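Local coordinates for CsuC (Acinetobacter baumannii, PDB 6FJY), which probably acts as the periplasmic chaperone of the archaic chaperone-usher Csu pilus, holding subunits such as the tip adhesin CsuE by donor-strand complementation before assembly, at residues Ile12-Lys17 with Leu74-Val78; Leu23-Lys28 with Ile64-Lys69; Gln34-Trp40 with Ser87-Asp93; Asp82-Gln86 with Gly169-Ala173; Ser161-Leu165 with Val203-Ile207. All blocks are in the same frame, centred on the assembly; numbering follows the deposited sequence.

Interactions 1, 2 and 3 lie within the N-terminal Ig-like domain of this PapD-like chaperone, interaction 5 lies in the second beta domain, and interaction 4 joins the two parts. Interactions 1 and 2, about 27 Å apart between centres, sit at opposite ends of the neighbouring strands 18-25 and 69-76, interaction 2 nested inside the chain loop closed by interaction 1. Interaction 3, about 15 Å from interaction 1 between centres, touches it, Leu74 CD2 meeting Val37 CG2 at 4.2 Å. Strand 85-95 carries interaction 3 into interaction 4, their centres about 19 Å apart. Arg89 in interaction 3 also reaches the bound partner protein. Interactions 2 and 5 are farthest apart, about 42 Å between centres.

Interaction 1 of 5, residues Ile12-Lys17 with Leu74-Val78; sequences IEANEK and LTKSV
Ile12 opens the contact by laying its CD1 against the carbonyl O of Leu74, 3.6 Å away, while its CG2 rests on the aliphatic part of Lys76. With CG1 beside the backbone N and chi2 near 180° (-178°), the branched chain extends to Leu74 and still leaves CG2 turned to the lysine. The two side chains slide past each other in opposite directions, so a buried isoleucine can share the methylenes of a residue that is charged at its end. From Glu13 to Glu16 the chain makes a type I beta turn, and Glu16 OE1 accepts from Glu13 N within it, at 3.3 Å and from above the carboxylate plane. Glu13 turns its own carboxylate elsewhere, to the N-H of Ser129. The turn presents carbonyl oxygens to the ammonium of Lys76: NZ gives a weak hydrogen bond to Glu16 O at 3.0 Å, with Glu13 O and Ala14 O a little farther off. Lys17 O then accepts from Lys76 N at 3.0 Å, with an N-H...O angle of 167°. Beyond it the side chain of Lys17, bent at chi2 and chi3, crosses Thr75, Lys17 CE lying 3.7 Å from Thr75 CG2. Strand 69-76 of the Ig-like domain is thereby tied to the loop leading into strand 18-25. An ammonium group facing three backbone carbonyls, one of them weakly bonded, suggests that backbone dipoles probably help to stabilise its charge.

Interaction 2 of 5, residues Leu23-Lys28 with Ile64-Lys69; sequences LQNTGK and IKAGEK
Asn25 meets the loop 64-69 through its backbone and its amide together. Its N-H bonds to Glu68 O at 3.1 Å, its carbonyl O accepts from Gly67 N at 2.9 Å, and its ND2 gives a hydrogen bond to Ile64 O at 3.1 Å. That last donor stands above the carbonyl plane, 38° out of it. CG lies anti to the backbone N (chi1 -173°), which swings the amide across the loop and sets Asn25 CB 3.6 Å from Ile64 CG2. Gln24 and Lys69 form an antiparallel non-hydrogen-bonded pair; both chains are extended and cross at a slant, so that Gln24 OE1 lies 3.8 Å from Lys69 CD. Ala66 lays its CB against Gly27 O. Here strand 18-25 ends and strand 69-76 begins, in the Ig-like sandwich, and the loop between 64 and 69 folds as a type II beta turn from Lys65 to Glu68. Gly67 takes the turn position with positive phi (83°), where a side chain would be jammed against the preceding carbonyl O. The Glu68 side chain closes back on the turn, OE1 accepting from Lys65 N at 2.8 Å and also from His70. The Asn25 amide also makes an Asx turn, OD1 accepting from Gly27 N at 2.8 Å, while ND2 has a second acceptor in Thr29 O. Leu23 and Ile64 turn inward to Val33 and Phe3, and Lys69 reaches Trp22 in a cation-pi contact.

Interaction 3 of 5, residues Gln34-Trp40 with Ser87-Asp93; sequences QIRVFKW and SYRLIVD
Gln34 and Asp93 begin a ladder of backbone hydrogen bonds that runs through Arg36 with Ile91 and Phe38 with Arg89. The pairs bond both ways, as Arg89 N to Phe38 O at 2.8 Å; Trp40 N adds one to Ser87 O. Apolar packing fills the buried face: Leu90 CD1 touches Ile35 CG2 at 3.6 Å and Val37 CG2 at 4.0 Å, branched chains well suited to a sandwich core. On the other face, Phe38 crosses Ile91 nearly at a right angle. Arg36 NH2 meets Asp93 OD2 there in a salt bridge of 3.3 Å whose hydrogen bond is weak, and a water accepts from Arg36 NE at 2.6 Å and donates to Asp93 OD2 and Ile91 O. Arg89, bent at chi2 and chi3, makes a CH-pi contact through CD, 3.7 Å from the centroid of the Trp40 six-membered ring, and a cation-pi contact through CZ, 4.7 Å from it, the planes 86° apart. Trp40 NE1 bonds to Asp47. Arg89 bonds to Ser117 and makes a salt bridge with the backbone of the bound partner protein, resembling how PapD-type chaperones, with this Ig-like sandwich, hold a subunit's C-terminal carboxylate.

Interaction 4 of 5, residues Asp82-Gln86 with Gly169-Ala173; sequences DGKEQ and GQKFA
With CG anti to the backbone N (chi1 178°) and the chain straight beyond it, Glu85 reaches from the start of strand 85-95 to Lys171 and Phe172. Phe172 takes the rarer first torsion (chi1 69°), placing its ring so that the carboxylate arrives at its edge. The contact links the N-terminal Ig-like domain to the loop after strand 162-167 in the second beta domain. Phe172 N bonds to Glu85 OE1 at 2.8 Å through the syn lone pair, and the positively polarised ring hydrogens suit the same carboxylate, whose OE2 lies 3.2 Å from Phe172 CD1. Lys171 crosses Glu85 at about a right angle, and its NZ makes a weak salt bridge of 3.4 Å to OE2. Tyr123 OH also bonds OE2, so this buried carboxylate is gripped by three donors, one of them weak, which probably helps to keep it ionised. Phe121 stacks on the Phe172 ring. Gln170 makes a separate set of contacts: its OE1 bonds to Asn200, and the Lys84 side chain crosses it at a slant, Lys84 CE 3.7 Å from Gln170 OE1. A water completes the join, accepting from Glu85 N at 2.8 Å while donating to Gln170 O and OE1.

Interaction 5 of 5, residues Ser161-Leu165 with Val203-Ile207; sequences SELYL and VKFAI
Leu165 and Val203 form the firm end of the backbone pairing, bonding in both directions with Leu165 N to Val203 O at 2.8 Å. Phe205 N reaches Leu163 O at 2.7 Å, but the return bond, from Leu163 N to Phe205 O, is weak, as is that from Ile207 N to Ser161 O at 3.4 Å; the pairing loosens toward this end. In a CH-pi contact, Lys204 and Tyr164 lie side by side, and Lys204 CB sits over the centre of the Tyr164 ring, 4.0 Å from the centroid. Lys204 CG falls between the backbone N and the carbonyl carbon (chi1 47°), and the extended chain beyond it carries CD along the ring. A long salt bridge of 3.7 Å joins Glu162 OE1 to Lys204 NZ, leaving that buried oxygen without a hydrogen-bonding partner. Among apolar contacts, Ile207 CG1 touches Leu163 CB at 4.0 Å, and the side chains of Leu165 and Phe205 cross at about a right angle, Leu165 CD2 4.2 Å from Phe205 CE2. Leu163 and Leu165, bulky and apolar, also pack on Trp151. Strand 201-204 is outermost in its sheet within the chain, paired with strand 162-167, which in turn borders strand 149-154.

Interaction 1 of 5, residues Ile12-Lys17 with Leu74-Val78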
# COMPACT_ATOMS: atom_id res chain seq x y z
N ILE A 12 -5.20 5.90 8.25
CA ILE A 12 -5.69 7.27 8.32
C ILE A 12 -5.10 7.88 9.59
O ILE A 12 -5.44 7.47 10.70
CB ILE A 12 -7.22 7.33 8.36
CG1 ILE A 12 -7.80 6.37 7.31
CG2 ILE A 12 -7.71 8.76 8.12
CD1 ILE A 12 -9.32 6.38 7.23
N GLU A 13 -4.20 8.85 9.43
CA GLU A 13 -3.54 9.44 10.59
C GLU A 13 -4.51 10.34 11.35
O GLU A 13 -5.62 10.65 10.90
CB GLU A 13 -2.28 10.21 10.16
CG GLU A 13 -1.27 9.37 9.36
CD GLU A 13 -0.53 8.35 10.19
OE1 GLU A 13 -0.68 8.36 11.43
OE2 GLU A 13 0.20 7.54 9.60
N ALA A 14 -4.06 10.77 12.54
CA ALA A 14 -4.93 11.55 13.42
C ALA A 14 -5.33 12.88 12.79
O ALA A 14 -6.46 13.34 12.97
CB ALA A 14 -4.26 11.78 14.77
N ASN A 15 -4.42 13.51 12.05
CA ASN A 15 -4.70 14.80 11.43
C ASN A 15 -5.24 14.68 10.01
O ASN A 15 -5.36 15.69 9.31
CB ASN A 15 -3.46 15.69 11.44
CG ASN A 15 -2.29 15.08 10.70
OD1 ASN A 15 -2.44 14.13 9.93
ND2 ASN A 15 -1.11 15.65 10.91
N GLU A 16 -5.54 13.47 9.56
CA GLU A 16 -6.12 13.22 8.24
C GLU A 16 -7.59 12.83 8.39
O GLU A 16 -7.93 11.99 9.22
CB GLU A 16 -5.36 12.11 7.51
CG GLU A 16 -3.94 12.47 7.08
CD GLU A 16 -3.21 11.29 6.48
OE1 GLU A 16 -3.77 10.17 6.47
OE2 GLU A 16 -2.07 11.47 6.00
N LYS A 17 -8.44 13.44 7.58
CA LYS A 17 -9.85 13.07 7.57
C LYS A 17 -10.13 11.87 6.65
O LYS A 17 -11.20 11.27 6.76
CB LYS A 17 -10.70 14.28 7.18
CG LYS A 17 -11.42 14.19 5.87
CD LYS A 17 -12.82 14.77 6.00
CE LYS A 17 -13.58 14.09 7.14
NZ LYS A 17 -14.97 14.59 7.25
N LEU A 74 -11.52 6.58 1.61
CA LEU A 74 -11.91 6.09 2.93
C LEU A 74 -11.93 7.28 3.88
O LEU A 74 -10.87 7.80 4.26
CB LEU A 74 -10.96 5.01 3.43
CG LEU A 74 -10.75 3.85 2.46
CD1 LEU A 74 -9.75 2.89 3.03
CD2 LEU A 74 -12.08 3.16 2.23
N THR A 75 -13.13 7.70 4.28
CA THR A 75 -13.34 8.94 5.02
C THR A 75 -13.92 8.65 6.39
O THR A 75 -14.88 7.88 6.52
CB THR A 75 -14.27 9.88 4.25
OG1 THR A 75 -13.74 10.11 2.94
CG2 THR A 75 -14.38 11.22 4.95
N LYS A 76 -13.34 9.28 7.42
CA LYS A 76 -13.87 9.18 8.79
C LYS A 76 -15.14 10.00 8.92
O LYS A 76 -15.17 11.19 8.60
CB LYS A 76 -12.84 9.67 9.81
CG LYS A 76 -11.55 8.92 9.79
CD LYS A 76 -10.63 9.34 10.92
CE LYS A 76 -10.26 10.79 10.90
NZ LYS A 76 -9.10 10.97 11.80
N SER A 77 -16.22 9.35 9.37
CA SER A 77 -17.47 10.06 9.59
C SER A 77 -17.46 10.86 10.88
O SER A 77 -18.16 11.87 11.00
CB SER A 77 -18.63 9.07 9.64
OG SER A 77 -18.53 8.31 10.83
N VAL A 78 -16.71 10.38 11.87
CA VAL A 78 -16.61 11.00 13.18
C VAL A 78 -15.15 10.92 13.61
O VAL A 78 -14.34 10.20 13.02
CB VAL A 78 -17.53 10.31 14.22
CG1 VAL A 78 -18.99 10.38 13.79
CG2 VAL A 78 -17.10 8.87 14.43

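Interaction 2 of 5, residues Leu23-Lys28 with Ile64-Lys69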
# COMPACT_ATOMS: atom_id res chain seq x y z
N LEU A 23 -7.62 1.69 -7.36
CA LEU A 23 -8.13 0.52 -8.05
C LEU A 23 -7.83 0.71 -9.53
O LEU A 23 -8.35 1.64 -10.15
CB LEU A 23 -9.64 0.40 -7.84
CG LEU A 23 -10.05 0.09 -6.41
CD1 LEU A 23 -11.57 -0.02 -6.28
CD2 LEU A 23 -9.34 -1.15 -5.88
N GLN A 24 -6.99 -0.17 -10.08
CA GLN A 24 -6.53 -0.03 -11.45
C GLN A 24 -6.66 -1.36 -12.20
O GLN A 24 -6.18 -2.39 -11.73
CB GLN A 24 -5.09 0.49 -11.47
CG GLN A 24 -4.58 0.89 -12.86
CD GLN A 24 -3.33 1.72 -12.77
OE1 GLN A 24 -2.82 1.96 -11.68
NE2 GLN A 24 -2.83 2.17 -13.91
N ASN A 25 -7.34 -1.31 -13.34
CA ASN A 25 -7.51 -2.46 -14.23
C ASN A 25 -6.51 -2.32 -15.38
O ASN A 25 -6.67 -1.44 -16.23
CB ASN A 25 -8.94 -2.52 -14.77
CG ASN A 25 -9.22 -3.78 -15.57
OD1 ASN A 25 -8.35 -4.34 -16.23
ND2 ASN A 25 -10.47 -4.22 -15.53
N THR A 26 -5.50 -3.19 -15.40
CA THR A 26 -4.52 -3.22 -16.47
C THR A 26 -4.82 -4.29 -17.52
O THR A 26 -4.06 -4.42 -18.49
CB THR A 26 -3.12 -3.42 -15.90
OG1 THR A 26 -3.14 -4.48 -14.93
CG2 THR A 26 -2.61 -2.13 -15.27
N GLY A 27 -5.89 -5.06 -17.35
CA GLY A 27 -6.27 -6.08 -18.29
C GLY A 27 -7.02 -5.51 -19.48
O GLY A 27 -7.03 -4.31 -19.74
N LYS A 28 -7.62 -6.42 -20.25
CA LYS A 28 -8.43 -6.03 -21.40
C LYS A 28 -9.92 -6.21 -21.18
O LYS A 28 -10.71 -5.81 -22.04
CB LYS A 28 -7.98 -6.81 -22.64
CG LYS A 28 -6.55 -6.48 -23.08
CD LYS A 28 -6.23 -7.11 -24.42
CE LYS A 28 -4.80 -6.81 -24.86
NZ LYS A 28 -4.58 -5.36 -25.11
N ILE A 64 -14.76 -0.98 -12.96
CA ILE A 64 -13.39 -0.64 -13.34
C ILE A 64 -13.17 -1.25 -14.71
O ILE A 64 -12.87 -2.45 -14.83
CB ILE A 64 -12.36 -1.16 -12.33
CG1 ILE A 64 -12.83 -0.89 -10.90
CG2 ILE A 64 -11.01 -0.48 -12.57
CD1 ILE A 64 -12.94 0.58 -10.58
N LYS A 65 -13.31 -0.43 -15.75
CA LYS A 65 -13.15 -0.90 -17.11
C LYS A 65 -11.66 -0.99 -17.43
O LYS A 65 -10.81 -0.50 -16.68
CB LYS A 65 -13.85 0.04 -18.10
CG LYS A 65 -15.33 0.27 -17.76
CD LYS A 65 -15.94 1.49 -18.45
CE LYS A 65 -17.38 1.71 -17.97
NZ LYS A 65 -18.10 2.88 -18.57
N ALA A 66 -11.36 -1.64 -18.54
CA ALA A 66 -9.98 -1.83 -18.98
C ALA A 66 -9.28 -0.48 -19.09
O ALA A 66 -9.79 0.44 -19.73
CB ALA A 66 -9.96 -2.56 -20.32
N GLY A 67 -8.13 -0.36 -18.43
CA GLY A 67 -7.36 0.86 -18.48
C GLY A 67 -7.80 1.94 -17.51
O GLY A 67 -7.21 3.03 -17.52
N GLU A 68 -8.82 1.68 -16.70
CA GLU A 68 -9.30 2.70 -15.78
C GLU A 68 -8.53 2.65 -14.47
O GLU A 68 -7.95 1.63 -14.09
CB GLU A 68 -10.79 2.56 -15.51
CG GLU A 68 -11.63 2.92 -16.73
CD GLU A 68 -13.07 3.05 -16.38
OE1 GLU A 68 -13.47 2.37 -15.42
OE2 GLU A 68 -13.79 3.83 -17.06
N LYS A 69 -8.49 3.80 -13.81
CA LYS A 69 -7.89 3.96 -12.49
C LYS A 69 -8.88 4.76 -11.65
O LYS A 69 -9.17 5.92 -11.96
CB LYS A 69 -6.53 4.66 -12.59
CG LYS A 69 -5.79 4.78 -11.27
CD LYS A 69 -4.44 5.44 -11.49
CE LYS A 69 -3.72 5.68 -10.16
NZ LYS A 69 -2.39 6.37 -10.38

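Interaction 3 of 5, residues Gln34-Trp40 with Ser87-Asp93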
# COMPACT_ATOMS: atom_id res chain seq x y z
N GLN A 34 -17.06 -4.28 -5.53
CA GLN A 34 -17.81 -3.86 -4.36
C GLN A 34 -16.81 -3.62 -3.23
O GLN A 34 -15.83 -4.36 -3.10
CB GLN A 34 -18.83 -4.91 -3.92
CG GLN A 34 -19.68 -4.47 -2.73
CD GLN A 34 -20.40 -5.62 -2.05
OE1 GLN A 34 -20.15 -6.79 -2.35
NE2 GLN A 34 -21.28 -5.30 -1.11
N ILE A 35 -17.05 -2.56 -2.46
CA ILE A 35 -16.16 -2.14 -1.38
C ILE A 35 -16.98 -2.03 -0.11
O ILE A 35 -18.02 -1.36 -0.09
CB ILE A 35 -15.48 -0.80 -1.70
CG1 ILE A 35 -14.71 -0.90 -3.03
CG2 ILE A 35 -14.51 -0.44 -0.62
CD1 ILE A 35 -15.51 -0.42 -4.24
N ARG A 36 -16.54 -2.70 0.95
CA ARG A 36 -17.13 -2.56 2.28
C ARG A 36 -16.03 -2.41 3.31
O ARG A 36 -14.90 -2.85 3.11
CB ARG A 36 -18.01 -3.76 2.63
CG ARG A 36 -19.33 -3.82 1.85
CD ARG A 36 -20.05 -5.13 2.09
NE ARG A 36 -19.31 -6.26 1.52
CZ ARG A 36 -19.66 -7.54 1.69
NH1 ARG A 36 -20.72 -7.85 2.42
NH2 ARG A 36 -18.93 -8.50 1.13
N VAL A 37 -16.34 -1.75 4.43
CA VAL A 37 -15.37 -1.60 5.51
C VAL A 37 -16.01 -2.08 6.80
O VAL A 37 -17.07 -1.58 7.20
CB VAL A 37 -14.85 -0.16 5.66
CG1 VAL A 37 -13.82 -0.07 6.79
CG2 VAL A 37 -14.24 0.31 4.36
N PHE A 38 -15.37 -3.03 7.46
CA PHE A 38 -15.86 -3.64 8.68
C PHE A 38 -14.96 -3.26 9.84
O PHE A 38 -13.76 -3.07 9.68
CB PHE A 38 -15.91 -5.17 8.55
CG PHE A 38 -16.91 -5.66 7.54
CD1 PHE A 38 -18.22 -5.92 7.92
CD2 PHE A 38 -16.56 -5.84 6.22
CE1 PHE A 38 -19.15 -6.37 7.00
CE2 PHE A 38 -17.48 -6.30 5.29
CZ PHE A 38 -18.77 -6.55 5.68
N LYS A 39 -15.57 -3.12 11.01
CA LYS A 39 -14.81 -2.93 12.23
C LYS A 39 -14.26 -4.28 12.67
O LYS A 39 -14.92 -5.31 12.53
CB LYS A 39 -15.67 -2.31 13.32
CG LYS A 39 -14.88 -1.59 14.40
CD LYS A 39 -15.77 -0.63 15.18
CE LYS A 39 -14.96 0.21 16.17
NZ LYS A 39 -15.83 1.19 16.90
N TRP A 40 -13.02 -4.26 13.15
CA TRP A 40 -12.25 -5.46 13.43
C TRP A 40 -11.86 -5.45 14.91
O TRP A 40 -11.20 -4.52 15.37
CB TRP A 40 -11.02 -5.48 12.53
CG TRP A 40 -10.06 -6.61 12.72
CD1 TRP A 40 -10.28 -7.78 13.36
CD2 TRP A 40 -8.71 -6.65 12.25
NE1 TRP A 40 -9.14 -8.56 13.32
CE2 TRP A 40 -8.17 -7.89 12.64
CE3 TRP A 40 -7.91 -5.76 11.53
CZ2 TRP A 40 -6.86 -8.26 12.35
CZ3 TRP A 40 -6.60 -6.12 11.24
CH2 TRP A 40 -6.09 -7.37 11.65
N SER A 87 -9.11 -0.49 14.50
CA SER A 87 -8.81 -1.50 13.51
C SER A 87 -10.04 -1.77 12.66
O SER A 87 -11.17 -1.78 13.16
CB SER A 87 -8.35 -2.79 14.19
OG SER A 87 -7.28 -2.51 15.09
N TYR A 88 -9.82 -1.98 11.37
CA TYR A 88 -10.89 -2.24 10.43
C TYR A 88 -10.38 -3.22 9.38
O TYR A 88 -9.17 -3.40 9.22
CB TYR A 88 -11.36 -0.96 9.73
CG TYR A 88 -11.79 0.15 10.63
CD1 TYR A 88 -10.85 1.04 11.15
CD2 TYR A 88 -13.12 0.35 10.94
CE1 TYR A 88 -11.22 2.08 11.96
CE2 TYR A 88 -13.51 1.40 11.76
CZ TYR A 88 -12.55 2.26 12.27
OH TYR A 88 -12.92 3.29 13.09
N ARG A 89 -11.30 -3.82 8.63
CA ARG A 89 -10.93 -4.64 7.47
C ARG A 89 -11.60 -4.01 6.26
O ARG A 89 -12.81 -3.81 6.27
CB ARG A 89 -11.39 -6.09 7.60
CG ARG A 89 -10.80 -6.88 8.78
CD ARG A 89 -9.30 -7.11 8.74
NE ARG A 89 -8.86 -7.89 7.60
CZ ARG A 89 -7.65 -8.44 7.50
NH1 ARG A 89 -6.76 -8.29 8.48
NH2 ARG A 89 -7.33 -9.12 6.42
N LEU A 90 -10.79 -3.67 5.26
CA LEU A 90 -11.29 -3.26 3.96
C LEU A 90 -11.53 -4.52 3.13
O LEU A 90 -10.61 -5.35 2.99
CB LEU A 90 -10.29 -2.34 3.27
CG LEU A 90 -10.53 -2.05 1.79
CD1 LEU A 90 -11.86 -1.40 1.58
CD2 LEU A 90 -9.41 -1.20 1.21
N ILE A 91 -12.75 -4.69 2.61
CA ILE A 91 -13.12 -5.86 1.82
C ILE A 91 -13.56 -5.40 0.44
O ILE A 91 -14.61 -4.75 0.30
CB ILE A 91 -14.22 -6.70 2.48
CG1 ILE A 91 -13.84 -7.14 3.89
CG2 ILE A 91 -14.50 -7.92 1.62
CD1 ILE A 91 -12.68 -8.09 3.92
N VAL A 92 -12.80 -5.75 -0.58
CA VAL A 92 -13.18 -5.44 -1.95
C VAL A 92 -13.29 -6.72 -2.76
O VAL A 92 -12.37 -7.56 -2.78
CB VAL A 92 -12.25 -4.39 -2.61
CG1 VAL A 92 -11.17 -3.90 -1.64
CG2 VAL A 92 -11.71 -4.87 -3.94
N ASP A 93 -14.45 -6.90 -3.39
CA ASP A 93 -14.80 -8.08 -4.16
C ASP A 93 -14.69 -7.76 -5.65
O ASP A 93 -15.38 -6.85 -6.13
CB ASP A 93 -16.22 -8.52 -3.80
CG ASP A 93 -16.29 -9.16 -2.43
OD1 ASP A 93 -15.63 -10.20 -2.24
OD2 ASP A 93 -17.00 -8.63 -1.54
O HOH W 1 -17.50 -6.00 -0.37

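Interaction 4 of 5, residues Asp82-Gln86 with Gly169-Ala173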
# COMPACT_ATOMS: atom_id res chain seq x y z
N ASP A 82 -9.05 9.94 21.64
CA ASP A 82 -7.65 10.32 21.71
C ASP A 82 -6.82 9.12 22.13
O ASP A 82 -7.23 8.32 22.97
CB ASP A 82 -7.47 11.48 22.71
CG ASP A 82 -8.32 12.72 22.36
OD1 ASP A 82 -9.06 12.69 21.35
OD2 ASP A 82 -8.23 13.72 23.09
N GLY A 83 -5.64 8.99 21.53
CA GLY A 83 -4.69 7.95 21.87
C GLY A 83 -5.08 6.53 21.51
O GLY A 83 -4.58 5.59 22.13
N LYS A 84 -5.95 6.34 20.53
CA LYS A 84 -6.47 5.02 20.21
C LYS A 84 -6.26 4.66 18.74
O LYS A 84 -6.48 5.49 17.85
CB LYS A 84 -7.96 4.90 20.57
CG LYS A 84 -8.21 4.22 21.93
CD LYS A 84 -7.53 4.96 23.08
CE LYS A 84 -7.45 4.13 24.36
NZ LYS A 84 -6.77 4.87 25.49
N GLU A 85 -5.84 3.42 18.52
CA GLU A 85 -5.72 2.83 17.20
C GLU A 85 -6.95 1.96 16.94
O GLU A 85 -7.10 0.89 17.54
CB GLU A 85 -4.44 2.01 17.10
CG GLU A 85 -4.27 1.31 15.76
CD GLU A 85 -3.06 0.43 15.73
OE1 GLU A 85 -3.10 -0.64 16.39
OE2 GLU A 85 -2.07 0.80 15.06
N GLN A 86 -7.82 2.41 16.03
CA GLN A 86 -9.00 1.65 15.63
C GLN A 86 -8.68 0.76 14.43
O GLN A 86 -8.05 1.21 13.46
CB GLN A 86 -10.17 2.57 15.27
CG GLN A 86 -10.59 3.53 16.35
CD GLN A 86 -11.28 2.85 17.52
OE1 GLN A 86 -11.61 1.66 17.47
NE2 GLN A 86 -11.50 3.61 18.58
N GLY A 169 -0.26 -3.01 24.65
CA GLY A 169 0.06 -1.75 24.03
C GLY A 169 -1.10 -1.17 23.24
O GLY A 169 -2.11 -1.81 23.00
N GLN A 170 -0.93 0.09 22.83
CA GLN A 170 -1.93 0.82 22.07
C GLN A 170 -1.81 0.62 20.57
O GLN A 170 -2.59 1.21 19.82
CB GLN A 170 -1.84 2.32 22.39
CG GLN A 170 -1.99 2.70 23.87
CD GLN A 170 -3.44 2.74 24.36
OE1 GLN A 170 -4.36 2.31 23.66
NE2 GLN A 170 -3.64 3.31 25.54
N LYS A 171 -0.84 -0.18 20.10
CA LYS A 171 -0.70 -0.48 18.67
C LYS A 171 -0.65 -1.99 18.47
O LYS A 171 -0.28 -2.75 19.37
CB LYS A 171 0.54 0.15 18.05
CG LYS A 171 0.47 1.66 17.89
CD LYS A 171 1.59 2.17 17.00
CE LYS A 171 1.23 2.01 15.51
NZ LYS A 171 1.34 0.60 15.06
N PHE A 172 -1.07 -2.42 17.28
CA PHE A 172 -1.11 -3.83 16.93
C PHE A 172 0.28 -4.40 16.68
O PHE A 172 1.24 -3.68 16.40
CB PHE A 172 -1.96 -4.05 15.67
CG PHE A 172 -1.34 -3.51 14.40
CD1 PHE A 172 -1.45 -2.16 14.08
CD2 PHE A 172 -0.62 -4.33 13.55
CE1 PHE A 172 -0.88 -1.65 12.92
CE2 PHE A 172 -0.04 -3.83 12.38
CZ PHE A 172 -0.17 -2.48 12.07
N ALA A 173 0.36 -5.72 16.76
CA ALA A 173 1.53 -6.49 16.37
C ALA A 173 1.13 -7.41 15.22
O ALA A 173 0.08 -8.05 15.28
CB ALA A 173 2.08 -7.31 17.53
O HOH W 2 -5.27 1.78 20.67

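Interaction 5 of 5, residues Ser161-Leu165 with Val203-Ile207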
# COMPACT_ATOMS: atom_id res chain seq x y z
N SER A 161 -4.47 -28.04 22.70
CA SER A 161 -3.64 -26.99 23.27
C SER A 161 -3.80 -25.72 22.45
O SER A 161 -3.92 -25.78 21.22
CB SER A 161 -2.17 -27.40 23.32
OG SER A 161 -1.97 -28.51 24.18
N GLU A 162 -3.81 -24.58 23.13
CA GLU A 162 -4.00 -23.29 22.47
C GLU A 162 -3.07 -22.25 23.08
O GLU A 162 -3.02 -22.10 24.30
CB GLU A 162 -5.46 -22.83 22.59
CG GLU A 162 -6.46 -23.63 21.76
CD GLU A 162 -7.87 -23.08 21.88
OE1 GLU A 162 -8.16 -22.39 22.88
OE2 GLU A 162 -8.69 -23.31 20.97
N LEU A 163 -2.34 -21.54 22.22
CA LEU A 163 -1.44 -20.48 22.63
C LEU A 163 -2.22 -19.17 22.71
O LEU A 163 -2.91 -18.80 21.76
CB LEU A 163 -0.27 -20.32 21.66
CG LEU A 163 0.65 -19.12 21.93
CD1 LEU A 163 1.30 -19.22 23.28
CD2 LEU A 163 1.70 -18.96 20.83
N TYR A 164 -2.10 -18.48 23.83
CA TYR A 164 -2.76 -17.20 24.06
C TYR A 164 -1.72 -16.09 23.97
O TYR A 164 -0.66 -16.18 24.60
CB TYR A 164 -3.44 -17.17 25.43
CG TYR A 164 -4.65 -18.07 25.60
CD1 TYR A 164 -4.52 -19.46 25.65
CD2 TYR A 164 -5.92 -17.54 25.74
CE1 TYR A 164 -5.62 -20.28 25.82
CE2 TYR A 164 -7.03 -18.36 25.91
CZ TYR A 164 -6.87 -19.72 25.95
OH TYR A 164 -7.98 -20.52 26.13
N LEU A 165 -2.02 -15.06 23.19
CA LEU A 165 -1.17 -13.88 23.07
C LEU A 165 -1.97 -12.65 23.48
O LEU A 165 -3.08 -12.45 23.00
CB LEU A 165 -0.65 -13.72 21.64
CG LEU A 165 0.76 -14.23 21.33
CD1 LEU A 165 1.13 -15.39 22.19
CD2 LEU A 165 0.87 -14.61 19.85
N VAL A 203 -5.72 -12.90 21.83
CA VAL A 203 -6.17 -13.91 20.89
C VAL A 203 -5.49 -15.23 21.21
O VAL A 203 -4.47 -15.28 21.90
CB VAL A 203 -5.88 -13.54 19.42
CG1 VAL A 203 -7.07 -12.82 18.84
CG2 VAL A 203 -4.63 -12.71 19.31
N LYS A 204 -6.07 -16.31 20.70
CA LYS A 204 -5.55 -17.66 20.92
C LYS A 204 -5.40 -18.39 19.59
O LYS A 204 -6.11 -18.12 18.63
CB LYS A 204 -6.43 -18.46 21.89
CG LYS A 204 -7.93 -18.41 21.62
CD LYS A 204 -8.66 -19.17 22.72
CE LYS A 204 -10.16 -19.20 22.52
NZ LYS A 204 -10.84 -19.99 23.60
N PHE A 205 -4.45 -19.34 19.56
CA PHE A 205 -4.17 -20.07 18.34
C PHE A 205 -4.18 -21.58 18.60
O PHE A 205 -4.54 -22.02 19.69
CB PHE A 205 -2.79 -19.68 17.80
CG PHE A 205 -2.73 -18.29 17.24
CD1 PHE A 205 -3.84 -17.68 16.69
CD2 PHE A 205 -1.54 -17.58 17.30
CE1 PHE A 205 -3.77 -16.39 16.19
CE2 PHE A 205 -1.47 -16.29 16.80
CZ PHE A 205 -2.58 -15.69 16.25
N ALA A 206 -3.78 -22.35 17.59
CA ALA A 206 -3.76 -23.81 17.65
C ALA A 206 -2.31 -24.27 17.64
O ALA A 206 -1.57 -23.94 16.70
CB ALA A 206 -4.54 -24.41 16.48
N ILE A 207 -1.90 -25.04 18.65
CA ILE A 207 -0.50 -25.44 18.76
C ILE A 207 -0.37 -26.85 19.30
O ILE A 207 -1.35 -27.60 19.41
CB ILE A 207 0.29 -24.46 19.65
CG1 ILE A 207 -0.43 -24.23 20.98
CG2 ILE A 207 0.55 -23.14 18.94
CD1 ILE A 207 0.23 -24.92 22.14